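Local coordinates for glutathione peroxidase (Schistosoma mansoni, PDB 2V1M), which catalyses the reduction of hydrogen peroxide by glutathione, giving glutathione disulfide and water, at residues G31-I36 with K136-R141; N73-Q78 with N128-N133; F117-Q122 with V146-P151. All coordinates share one frame; numbering follows the deposited sequence.

Interaction 1 (G31-I36 with K136-R141); sequences GHVCLI and KFLVDR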
loop_
_atom_site.group_PDB
_atom_site.type_symbol
_atom_site.label_atom_id
_atom_site.label_comp_id
_atom_site.label_asym_id
_atom_site.label_seq_id
_atom_site.Cartn_x
_atom_site.Cartn_y
_atom_site.Cartn_z
ATOM N N GLY A 31 7.497 12.035 -7.640
ATOM C CA GLY A 31 7.434 13.300 -6.927
ATOM C C GLY A 31 6.477 13.333 -5.745
ATOM O O GLY A 31 6.440 14.345 -5.052
ATOM N N HIS A 32 5.727 12.256 -5.521
ATOM C CA HIS A 32 4.779 12.154 -4.393
ATOM C C HIS A 32 5.265 11.149 -3.380
ATOM O O HIS A 32 5.915 10.173 -3.727
ATOM C CB HIS A 32 3.394 11.776 -4.937
ATOM C CG HIS A 32 2.770 12.915 -5.713
ATOM N ND1 HIS A 32 1.958 12.749 -6.820
ATOM C CD2 HIS A 32 2.871 14.259 -5.533
ATOM C CE1 HIS A 32 1.595 13.935 -7.282
ATOM N NE2 HIS A 32 2.124 14.868 -6.513
ATOM N N VAL A 33 4.955 11.395 -2.115
ATOM C CA VAL A 33 5.222 10.397 -1.077
ATOM C C VAL A 33 4.143 9.336 -1.178
ATOM O O VAL A 33 2.965 9.685 -1.298
ATOM C CB VAL A 33 5.220 11.070 0.324
ATOM C CG1 VAL A 33 5.293 10.041 1.453
ATOM C CG2 VAL A 33 6.340 12.077 0.426
ATOM N N CYS A 34 4.536 8.047 -1.121
ATOM C CA CYS A 34 3.566 6.981 -1.224
ATOM C C CYS A 34 3.565 6.114 0.014
ATOM O O CYS A 34 4.630 5.797 0.573
ATOM C CB CYS A 34 3.827 6.083 -2.454
ATOM S SG CYS A 34 3.759 6.953 -4.031
ATOM N N LEU A 35 2.365 5.709 0.422
ATOM C CA LEU A 35 2.190 4.737 1.488
ATOM C C LEU A 35 1.538 3.516 0.854
ATOM O O LEU A 35 0.414 3.620 0.344
ATOM C CB LEU A 35 1.326 5.300 2.623
ATOM C CG LEU A 35 1.261 4.365 3.850
ATOM C CD1 LEU A 35 2.637 4.244 4.554
ATOM C CD2 LEU A 35 0.175 4.867 4.802
ATOM N N ILE A 36 2.276 2.400 0.800
ATOM C CA ILE A 36 1.844 1.213 0.079
ATOM C C ILE A 36 1.420 0.160 1.091
ATOM O O ILE A 36 2.248 -0.245 1.968
ATOM C CB ILE A 36 2.972 0.701 -0.866
ATOM C CG1 ILE A 36 3.377 1.836 -1.829
ATOM C CG2 ILE A 36 2.461 -0.546 -1.583
ATOM C CD1 ILE A 36 4.462 1.457 -2.829
ATOM N N LYS A 136 2.776 -1.885 5.931
ATOM C CA LYS A 136 2.904 -0.591 5.265
ATOM C C LYS A 136 4.337 -0.327 4.870
ATOM O O LYS A 136 5.260 -0.530 5.680
ATOM C CB LYS A 136 2.397 0.575 6.137
ATOM C CG LYS A 136 0.941 0.498 6.551
ATOM C CD LYS A 136 0.661 -0.228 7.896
ATOM C CE LYS A 136 -0.826 -0.209 8.171
ATOM N NZ LYS A 136 -1.214 -1.038 9.351
ATOM N N PHE A 137 4.550 0.177 3.645
ATOM C CA PHE A 137 5.858 0.699 3.213
ATOM C C PHE A 137 5.707 2.168 2.880
ATOM O O PHE A 137 4.749 2.572 2.181
ATOM C CB PHE A 137 6.406 -0.032 1.982
ATOM C CG PHE A 137 6.850 -1.433 2.260
ATOM C CD1 PHE A 137 8.188 -1.727 2.493
ATOM C CD2 PHE A 137 5.930 -2.486 2.294
ATOM C CE1 PHE A 137 8.617 -3.032 2.717
ATOM C CE2 PHE A 137 6.342 -3.783 2.509
ATOM C CZ PHE A 137 7.679 -4.059 2.743
ATOM N N LEU A 138 6.649 2.979 3.362
ATOM C CA LEU A 138 6.675 4.409 3.104
ATOM C C LEU A 138 7.794 4.682 2.085
ATOM O O LEU A 138 8.954 4.288 2.271
ATOM C CB LEU A 138 6.937 5.159 4.403
ATOM C CG LEU A 138 7.022 6.675 4.310
ATOM C CD1 LEU A 138 5.718 7.273 3.755
ATOM C CD2 LEU A 138 7.372 7.267 5.666
ATOM N N VAL A 139 7.400 5.376 1.010
ATOM C CA VAL A 139 8.236 5.634 -0.166
ATOM C C VAL A 139 8.338 7.145 -0.335
ATOM O O VAL A 139 7.318 7.870 -0.342
ATOM C CB VAL A 139 7.602 4.978 -1.392
ATOM C CG1 VAL A 139 8.430 5.268 -2.677
ATOM C CG2 VAL A 139 7.399 3.481 -1.205
ATOM N N ASP A 140 9.577 7.632 -0.477
ATOM C CA ASP A 140 9.801 9.063 -0.595
ATOM C C ASP A 140 9.453 9.601 -2.009
ATOM O O ASP A 140 9.016 8.866 -2.907
ATOM C CB ASP A 140 11.240 9.387 -0.142
ATOM C CG ASP A 140 12.329 8.981 -1.146
ATOM O OD1 ASP A 140 12.024 8.599 -2.299
ATOM O OD2 ASP A 140 13.501 9.059 -0.705
ATOM N N ARG A 141 9.635 10.918 -2.152
ATOM C CA ARG A 141 9.297 11.600 -3.412
ATOM C C ARG A 141 10.182 11.201 -4.596
ATOM O O ARG A 141 9.866 11.607 -5.725
ATOM C CB ARG A 141 9.361 13.097 -3.238
ATOM C CG ARG A 141 8.258 13.680 -2.307
ATOM C CD ARG A 141 8.337 15.187 -2.272
ATOM N NE ARG A 141 7.414 15.883 -1.365
ATOM C CZ ARG A 141 6.157 16.207 -1.656
ATOM N NH1 ARG A 141 5.582 15.795 -2.775
ATOM N NH2 ARG A 141 5.426 16.936 -0.809
HETATM O O HOH W 1 7.569 8.616 -5.315
#
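Gly-31 and Arg-141 meet just beyond the end of the antiparallel pairing of strands 33-36 and 136-139. Cys-34 with Val-139 and Ile-36 with Phe-137 are hydrogen-bonded pairs, each joined by two backbone bonds; Ile-36 N to Phe-137 O, at 2.8 Å, is nearly straight (173°). Between them lies the non-hydrogen-bonded pair Leu-35 and Leu-138. Beyond the strands, the Arg-141 side chain wraps around one carbonyl. Its CB passes 3.7 Å from Gly-31 O; CG comes to 3.4 Å of that oxygen while also touching Val-33 CG2; CD is 3.5 Å from Gly-31 O. Extended from CG to NE, the chain then brings NH1 to Gly-31 O in a 2.8 Å hydrogen bond lying in both the carbonyl and the guanidinium planes. At the tip, NH2 bonds the carbonyls of Lys-63 and Leu-166. A water sits 2.8 Å from both His-32 O and Asp-140 O, between two carbonyls that cannot bond each other. Further in, Val-33 CG1 meets Leu-138 CD1 at 3.6 Å, and Ile-36 CD1 rests on Val-139 CG2 at 3.9 Å. Both strands are internal to the mixed sheet: 65-71 flanks 33-39, and 145-149 flanks 136-139. Helix 159-167 packs on Val-33 and Leu-138 through Leu-165, whereas Val-139 meets the loop residue Ile-11.

Interaction 2 (N73-Q78 with N128-N133); sequences NQFGGQ and NNIKWN. With SO4 (sulfate ion), chain B; SO4 (sulfate ion), chain C.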
loop_
_atom_site.group_PDB
_atom_site.type_symbol
_atom_site.label_atom_id
_atom_site.label_comp_id
_atom_site.label_asym_id
_atom_site.label_seq_id
_atom_site.Cartn_x
_atom_site.Cartn_y
_atom_site.Cartn_z
ATOM N N ASN A 73 -4.688 -12.223 -0.861
ATOM C CA ASN A 73 -5.381 -13.318 -0.203
ATOM C C ASN A 73 -4.416 -14.372 0.395
ATOM O O ASN A 73 -4.824 -15.530 0.567
ATOM C CB ASN A 73 -6.377 -13.998 -1.161
ATOM C CG ASN A 73 -7.384 -14.854 -0.409
ATOM O OD1 ASN A 73 -7.810 -14.518 0.695
ATOM N ND2 ASN A 73 -7.781 -15.963 -1.003
ATOM N N GLN A 74 -3.172 -13.986 0.706
ATOM C CA GLN A 74 -2.209 -14.941 1.248
ATOM C C GLN A 74 -2.302 -15.135 2.752
ATOM O O GLN A 74 -1.580 -16.000 3.275
ATOM C CB GLN A 74 -0.783 -14.563 0.853
ATOM C CG GLN A 74 -0.547 -14.754 -0.622
ATOM C CD GLN A 74 0.893 -14.465 -0.987
ATOM O OE1 GLN A 74 1.377 -13.336 -0.826
ATOM N NE2 GLN A 74 1.606 -15.503 -1.452
ATOM N N PHE A 75 -3.147 -14.369 3.463
ATOM C CA PHE A 75 -3.138 -14.351 4.921
ATOM C C PHE A 75 -4.513 -14.761 5.452
ATOM O O PHE A 75 -5.411 -13.934 5.559
ATOM C CB PHE A 75 -2.685 -12.975 5.429
ATOM C CG PHE A 75 -1.340 -12.564 4.873
ATOM C CD1 PHE A 75 -0.171 -13.221 5.292
ATOM C CD2 PHE A 75 -1.264 -11.619 3.865
ATOM C CE1 PHE A 75 1.059 -12.864 4.740
ATOM C CE2 PHE A 75 -0.026 -11.258 3.329
ATOM C CZ PHE A 75 1.138 -11.892 3.781
ATOM N N GLY A 76 -4.617 -16.038 5.788
ATOM C CA GLY A 76 -5.836 -16.531 6.401
ATOM C C GLY A 76 -7.047 -16.549 5.476
ATOM O O GLY A 76 -8.186 -16.609 5.943
ATOM N N GLY A 77 -6.820 -16.500 4.171
ATOM C CA GLY A 77 -7.933 -16.441 3.203
ATOM C C GLY A 77 -8.848 -15.239 3.487
ATOM O O GLY A 77 -10.072 -15.308 3.281
ATOM N N GLN A 78 -8.246 -14.105 3.868
ATOM C CA GLN A 78 -9.016 -12.938 4.286
ATOM C C GLN A 78 -9.320 -11.923 3.187
ATOM O O GLN A 78 -9.986 -10.909 3.455
ATOM C CB GLN A 78 -8.366 -12.298 5.515
ATOM C CG GLN A 78 -8.465 -13.225 6.697
ATOM C CD GLN A 78 -7.744 -12.715 7.953
ATOM O OE1 GLN A 78 -7.039 -11.709 7.953
ATOM N NE2 GLN A 78 -7.921 -13.433 9.056
ATOM N N ASN A 128 11.923 -11.557 6.810
ATOM C CA ASN A 128 11.590 -10.569 5.800
ATOM C C ASN A 128 10.232 -10.708 5.104
ATOM O O ASN A 128 9.759 -9.740 4.496
ATOM C CB ASN A 128 12.689 -10.440 4.744
ATOM C CG ASN A 128 12.760 -9.027 4.185
ATOM O OD1 ASN A 128 12.423 -8.070 4.898
ATOM N ND2 ASN A 128 13.215 -8.865 2.967
ATOM N N ASN A 129 9.638 -11.899 5.027
ATOM C CA ASN A 129 8.313 -12.007 4.401
ATOM C C ASN A 129 7.341 -11.050 5.087
ATOM O O ASN A 129 7.429 -10.771 6.271
ATOM C CB ASN A 129 7.734 -13.433 4.561
ATOM C CG ASN A 129 8.218 -14.390 3.481
ATOM O OD1 ASN A 129 9.154 -14.082 2.734
ATOM N ND2 ASN A 129 7.557 -15.542 3.366
ATOM N N ILE A 130 6.345 -10.604 4.339
ATOM C CA ILE A 130 5.205 -9.852 4.877
ATOM C C ILE A 130 4.495 -10.780 5.876
ATOM O O ILE A 130 4.242 -11.961 5.573
ATOM C CB ILE A 130 4.248 -9.406 3.757
ATOM C CG1 ILE A 130 4.964 -8.613 2.658
ATOM C CG2 ILE A 130 3.047 -8.661 4.331
ATOM C CD1 ILE A 130 5.731 -7.391 3.166
ATOM N N LYS A 131 4.177 -10.248 7.051
ATOM C CA LYS A 131 3.701 -11.116 8.114
ATOM C C LYS A 131 2.198 -11.296 8.190
ATOM O O LYS A 131 1.731 -12.343 8.652
ATOM C CB LYS A 131 4.205 -10.633 9.449
ATOM C CG LYS A 131 5.688 -10.841 9.614
ATOM C CD LYS A 131 6.175 -10.126 10.875
ATOM C CE LYS A 131 7.629 -10.405 11.204
ATOM N NZ LYS A 131 8.545 -10.069 10.093
ATOM N N TRP A 132 1.428 -10.311 7.743
ATOM C CA TRP A 132 -0.029 -10.434 7.729
ATOM C C TRP A 132 -0.581 -9.318 6.836
ATOM O O TRP A 132 0.179 -8.524 6.255
ATOM C CB TRP A 132 -0.634 -10.402 9.169
ATOM C CG TRP A 132 -1.959 -11.092 9.250
ATOM C CD1 TRP A 132 -3.178 -10.520 9.507
ATOM C CD2 TRP A 132 -2.217 -12.486 9.020
ATOM N NE1 TRP A 132 -4.173 -11.480 9.455
ATOM C CE2 TRP A 132 -3.612 -12.689 9.147
ATOM C CE3 TRP A 132 -1.397 -13.609 8.736
ATOM C CZ2 TRP A 132 -4.208 -13.959 9.014
ATOM C CZ3 TRP A 132 -1.998 -14.875 8.611
ATOM C CH2 TRP A 132 -3.395 -15.025 8.748
ATOM N N ASN A 133 -1.906 -9.254 6.738
ATOM C CA ASN A 133 -2.548 -8.113 6.079
ATOM C C ASN A 133 -2.157 -6.804 6.768
ATOM O O ASN A 133 -1.939 -6.747 7.978
ATOM C CB ASN A 133 -4.057 -8.306 6.092
ATOM C CG ASN A 133 -4.467 -9.667 5.591
ATOM O OD1 ASN A 133 -4.190 -10.041 4.441
ATOM N ND2 ASN A 133 -5.103 -10.441 6.474
HETATM S S SO4 B . 7.318 -6.531 9.740
HETATM O O1 SO4 B . 7.952 -7.651 8.967
HETATM O O2 SO4 B . 7.919 -6.554 11.091
HETATM O O3 SO4 B . 7.649 -5.276 9.033
HETATM O O4 SO4 B . 5.880 -6.757 9.865
HETATM S S SO4 C . 15.344 -13.362 6.219
HETATM O O1 SO4 C . 15.838 -14.637 6.753
HETATM O O2 SO4 C . 15.576 -12.340 7.250
HETATM O O3 SO4 C . 16.126 -13.065 5.015
HETATM O O4 SO4 C . 13.914 -13.426 5.906
HETATM O O HOH W 2 -5.197 -12.351 2.976
#
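Gln-78, Trp-132 and Asn-133 gather at the active site, where position 43, the active-site residue by similarity, is seen here as cysteinesulfonic acid; the grouping is consistent with the tetrad of the glutathione peroxidase family. Asn-133 ND2 donates a hydrogen bond to the sulfonate, and Trp-132 NE1 a weak one. The indole NE1 also makes a weak bond to Gln-78 OE1 at 3.2 Å, with amide and indole planes close to perpendicular. Gln-78 OE1 lies 2.7 Å from Asn-133 ND2, but the angle is too poor for a hydrogen bond.

Phe-75 packs against Trp-132 and Asn-133. Its CB sits over the six-membered ring of Trp-132, 3.5 Å from the centroid and 9° off the normal, a CH-pi contact. With CG anti to its own carbonyl carbon, the phenyl ring runs back past the indole, the two planes at 54°, and receives Trp-132 CA over one face. Gln-74 CB lies over the opposite face. At the far end Phe-75 CZ meets Ile-130 CG2 at 3.8 Å; nearer the backbone, Asn-133 OD1 lies at the ring edge, 3.4 Å from Phe-75 CD2. A water accepts from Phe-75 N at 2.9 Å and is placed to donate to Asn-133 OD1, bridging the two loops. On the same side of the indole as Phe-75 CB, Gly-76 N comes obliquely to within 3.4 Å of Trp-132 CH2.

Loop 73-78 links strand 65-71 to helix 83-94; loop 128-133 leads from helix 113-121 to strand 136-139. Phe-75 and Ile-130 both touch Asn-38 of strand 33-39, and Ile-130 also reaches Lys-119 of helix 113-121.

Interaction 3 (F117-Q122 with V146-P151); sequences FLKSRQ and VKRYSP. With SO4 (sulfate ion), chain B.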
loop_
_atom_site.group_PDB
_atom_site.type_symbol
_atom_site.label_atom_id
_atom_site.label_comp_id
_atom_site.label_asym_id
_atom_site.label_seq_id
_atom_site.Cartn_x
_atom_site.Cartn_y
_atom_site.Cartn_z
ATOM N N PHE A 117 10.586 -5.890 -4.738
ATOM C CA PHE A 117 11.406 -4.687 -4.601
ATOM C C PHE A 117 11.271 -4.070 -3.207
ATOM O O PHE A 117 12.294 -3.727 -2.562
ATOM C CB PHE A 117 11.025 -3.673 -5.687
ATOM C CG PHE A 117 11.755 -2.375 -5.566
ATOM C CD1 PHE A 117 13.125 -2.283 -5.904
ATOM C CD2 PHE A 117 11.100 -1.225 -5.115
ATOM C CE1 PHE A 117 13.794 -1.077 -5.805
ATOM C CE2 PHE A 117 11.786 -0.008 -5.018
ATOM C CZ PHE A 117 13.130 0.058 -5.374
ATOM N N LEU A 118 10.044 -3.839 -2.741
ATOM C CA LEU A 118 9.844 -3.217 -1.421
ATOM C C LEU A 118 10.599 -4.013 -0.346
ATOM O O LEU A 118 11.319 -3.437 0.479
ATOM C CB LEU A 118 8.361 -3.156 -1.092
ATOM C CG LEU A 118 7.538 -2.180 -1.958
ATOM C CD1 LEU A 118 6.059 -2.382 -1.634
ATOM C CD2 LEU A 118 7.957 -0.730 -1.699
ATOM N N LYS A 119 10.407 -5.330 -0.344
ATOM C CA LYS A 119 11.056 -6.189 0.662
ATOM C C LYS A 119 12.579 -6.204 0.501
ATOM O O LYS A 119 13.282 -6.399 1.489
ATOM C CB LYS A 119 10.503 -7.610 0.589
ATOM C CG LYS A 119 9.048 -7.732 1.023
ATOM C CD LYS A 119 8.600 -9.186 1.120
ATOM C CE LYS A 119 8.612 -9.895 -0.212
ATOM N NZ LYS A 119 8.252 -11.310 -0.023
ATOM N N SER A 120 13.076 -5.965 -0.718
ATOM C CA SER A 120 14.533 -5.922 -0.927
ATOM C C SER A 120 15.148 -4.638 -0.357
ATOM O O SER A 120 16.380 -4.569 -0.181
ATOM C CB SER A 120 14.896 -6.028 -2.409
ATOM O OG SER A 120 14.709 -4.819 -3.105
ATOM N N ARG A 121 14.315 -3.614 -0.101
ATOM C CA ARG A 121 14.798 -2.316 0.375
ATOM C C ARG A 121 14.635 -2.096 1.875
ATOM O O ARG A 121 15.421 -1.300 2.432
ATOM C CB ARG A 121 14.142 -1.158 -0.410
ATOM C CG ARG A 121 14.561 -1.076 -1.872
ATOM C CD ARG A 121 16.068 -0.767 -1.997
ATOM N NE ARG A 121 16.491 -0.448 -3.361
ATOM C CZ ARG A 121 16.386 0.756 -3.923
ATOM N NH1 ARG A 121 15.890 1.785 -3.248
ATOM N NH2 ARG A 121 16.813 0.917 -5.176
ATOM N N GLN A 122 13.608 -2.708 2.481
ATOM C CA GLN A 122 13.373 -2.526 3.920
ATOM C C GLN A 122 13.039 -3.864 4.540
ATOM O O GLN A 122 12.017 -4.490 4.183
ATOM C CB GLN A 122 12.215 -1.550 4.178
ATOM C CG GLN A 122 12.552 -0.103 3.886
ATOM C CD GLN A 122 13.623 0.438 4.831
ATOM O OE1 GLN A 122 14.748 0.803 4.385
ATOM N NE2 GLN A 122 13.371 0.467 6.104
ATOM N N VAL A 146 11.779 3.798 2.214
ATOM C CA VAL A 146 12.668 4.175 3.300
ATOM C C VAL A 146 12.152 3.781 4.675
ATOM O O VAL A 146 12.911 3.974 5.658
ATOM C CB VAL A 146 13.098 5.655 3.256
ATOM C CG1 VAL A 146 13.887 5.947 1.988
ATOM C CG2 VAL A 146 11.881 6.577 3.383
ATOM N N LYS A 147 10.936 3.218 4.800
ATOM C CA LYS A 147 10.510 2.701 6.090
ATOM C C LYS A 147 9.470 1.636 5.839
ATOM O O LYS A 147 8.706 1.690 4.858
ATOM C CB LYS A 147 9.987 3.796 7.022
ATOM C CG LYS A 147 10.054 3.396 8.509
ATOM C CD LYS A 147 10.222 4.609 9.414
ATOM C CE LYS A 147 10.068 4.247 10.874
ATOM N NZ LYS A 147 10.137 5.457 11.742
ATOM N N ARG A 148 9.395 0.685 6.765
ATOM C CA ARG A 148 8.444 -0.414 6.723
ATOM C C ARG A 148 7.817 -0.556 8.108
ATOM O O ARG A 148 8.518 -0.466 9.147
ATOM C CB ARG A 148 9.199 -1.710 6.377
ATOM C CG ARG A 148 8.392 -2.977 6.437
ATOM C CD ARG A 148 9.293 -4.167 6.059
ATOM N NE ARG A 148 8.606 -5.432 6.274
ATOM C CZ ARG A 148 8.934 -6.571 5.663
ATOM N NH1 ARG A 148 9.887 -6.598 4.713
ATOM N NH2 ARG A 148 8.288 -7.693 5.975
ATOM N N TYR A 149 6.502 -0.767 8.131
ATOM C CA TYR A 149 5.736 -0.854 9.391
ATOM C C TYR A 149 4.975 -2.156 9.402
ATOM O O TYR A 149 4.347 -2.566 8.409
ATOM C CB TYR A 149 4.767 0.332 9.524
ATOM C CG TYR A 149 5.389 1.683 9.311
ATOM C CD1 TYR A 149 5.845 2.445 10.403
ATOM C CD2 TYR A 149 5.552 2.191 8.022
ATOM C CE1 TYR A 149 6.411 3.706 10.212
ATOM C CE2 TYR A 149 6.114 3.442 7.827
ATOM C CZ TYR A 149 6.528 4.196 8.912
ATOM O OH TYR A 149 7.052 5.445 8.650
ATOM N N SER A 150 4.983 -2.786 10.563
ATOM C CA SER A 150 4.333 -4.076 10.739
ATOM C C SER A 150 2.804 -3.889 10.730
ATOM O O SER A 150 2.289 -2.788 10.968
ATOM C CB SER A 150 4.805 -4.698 12.052
ATOM O OG SER A 150 4.339 -3.954 13.153
ATOM N N PRO A 151 2.081 -4.993 10.497
ATOM C CA PRO A 151 0.599 -4.951 10.409
ATOM C C PRO A 151 -0.115 -4.180 11.521
ATOM O O PRO A 151 -1.068 -3.453 11.216
ATOM C CB PRO A 151 0.210 -6.437 10.433
ATOM C CG PRO A 151 1.358 -7.089 9.659
ATOM C CD PRO A 151 2.606 -6.347 10.172
HETATM S S SO4 B . 7.318 -6.531 9.740
HETATM O O1 SO4 B . 7.952 -7.651 8.967
HETATM O O2 SO4 B . 7.919 -6.554 11.091
HETATM O O3 SO4 B . 7.649 -5.276 9.033
HETATM O O4 SO4 B . 5.880 -6.757 9.865
#
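Gln-122 and Arg-148 make the close part of this contact, where the residue following helix 113-121 meets strand 145-149. Their CB atoms meet at 3.7 Å. From there the Arg-148 side chain leaves fully extended, CG anti to the backbone N (chi1 174°), and carries its CD to 3.3 Å from Gln-122 O. That same oxygen accepts a hydrogen bond from Arg-148 NH1 at 3.0 Å, in the carbonyl plane and at the edge of the guanidinium. The methylene CG of Lys-119 lies obliquely to the group, 4.0 Å from Arg-148 NH1, while its ammonium turns away to Val-106 O and Asn-107 OD1.

The guanidinium is pinned from further directions. Arg-148 NE bonds sulfate O3 at 2.9 Å and NH2 makes a weak bond to sulfate O1; NH2 also bonds Asn-128 O. This anion, probably from the crystallisation liquor, is bound by Thr-125 OG1 as well, and Ser-150 CB lies 3.2 Å from its O4.

Toward Val-146 and Lys-147 the contact thins out to exposed residues. The Gln-122 side chain, bent at its second torsion, lies along their backbone by van der Waals contact, its CG 3.8 Å from Lys-147 N. Lys-147 points away, its NZ in a salt bridge with Asp-161. Val-146 and Lys-147 both face Leu-138 of the neighbouring strand, forming a classic beta bulge. Helix 113-121 thus packs at the edge of the mixed sheet, on its outermost strand 145-149, as fits the thioredoxin-like fold of glutathione peroxidases.

In the fold
Interaction 1 is a buried contact between two interior strands, held by backbone bonds and aliphatic packing, with an arginine-carbonyl bond at one end. Interaction 3 shares that sheet, since strands 136-139 and 145-149 are neighbours, but it lies at the surface and relies on one arginine. Interaction 2, partly buried and about 21 Å from interaction 1 between centres, joins two loops at the active site. Its Ile-130 packs on Phe-137 of interaction 1. Interactions 2 and 3 meet through Asn-128, whose side chain bonds the Lys-119 carbonyl, and through one sulfate bound by Lys-131 and Arg-148. Strand pairing dominates inside; toward the surface an arginine grips a carbonyl and an anion, and at the active site aromatic packing prevails.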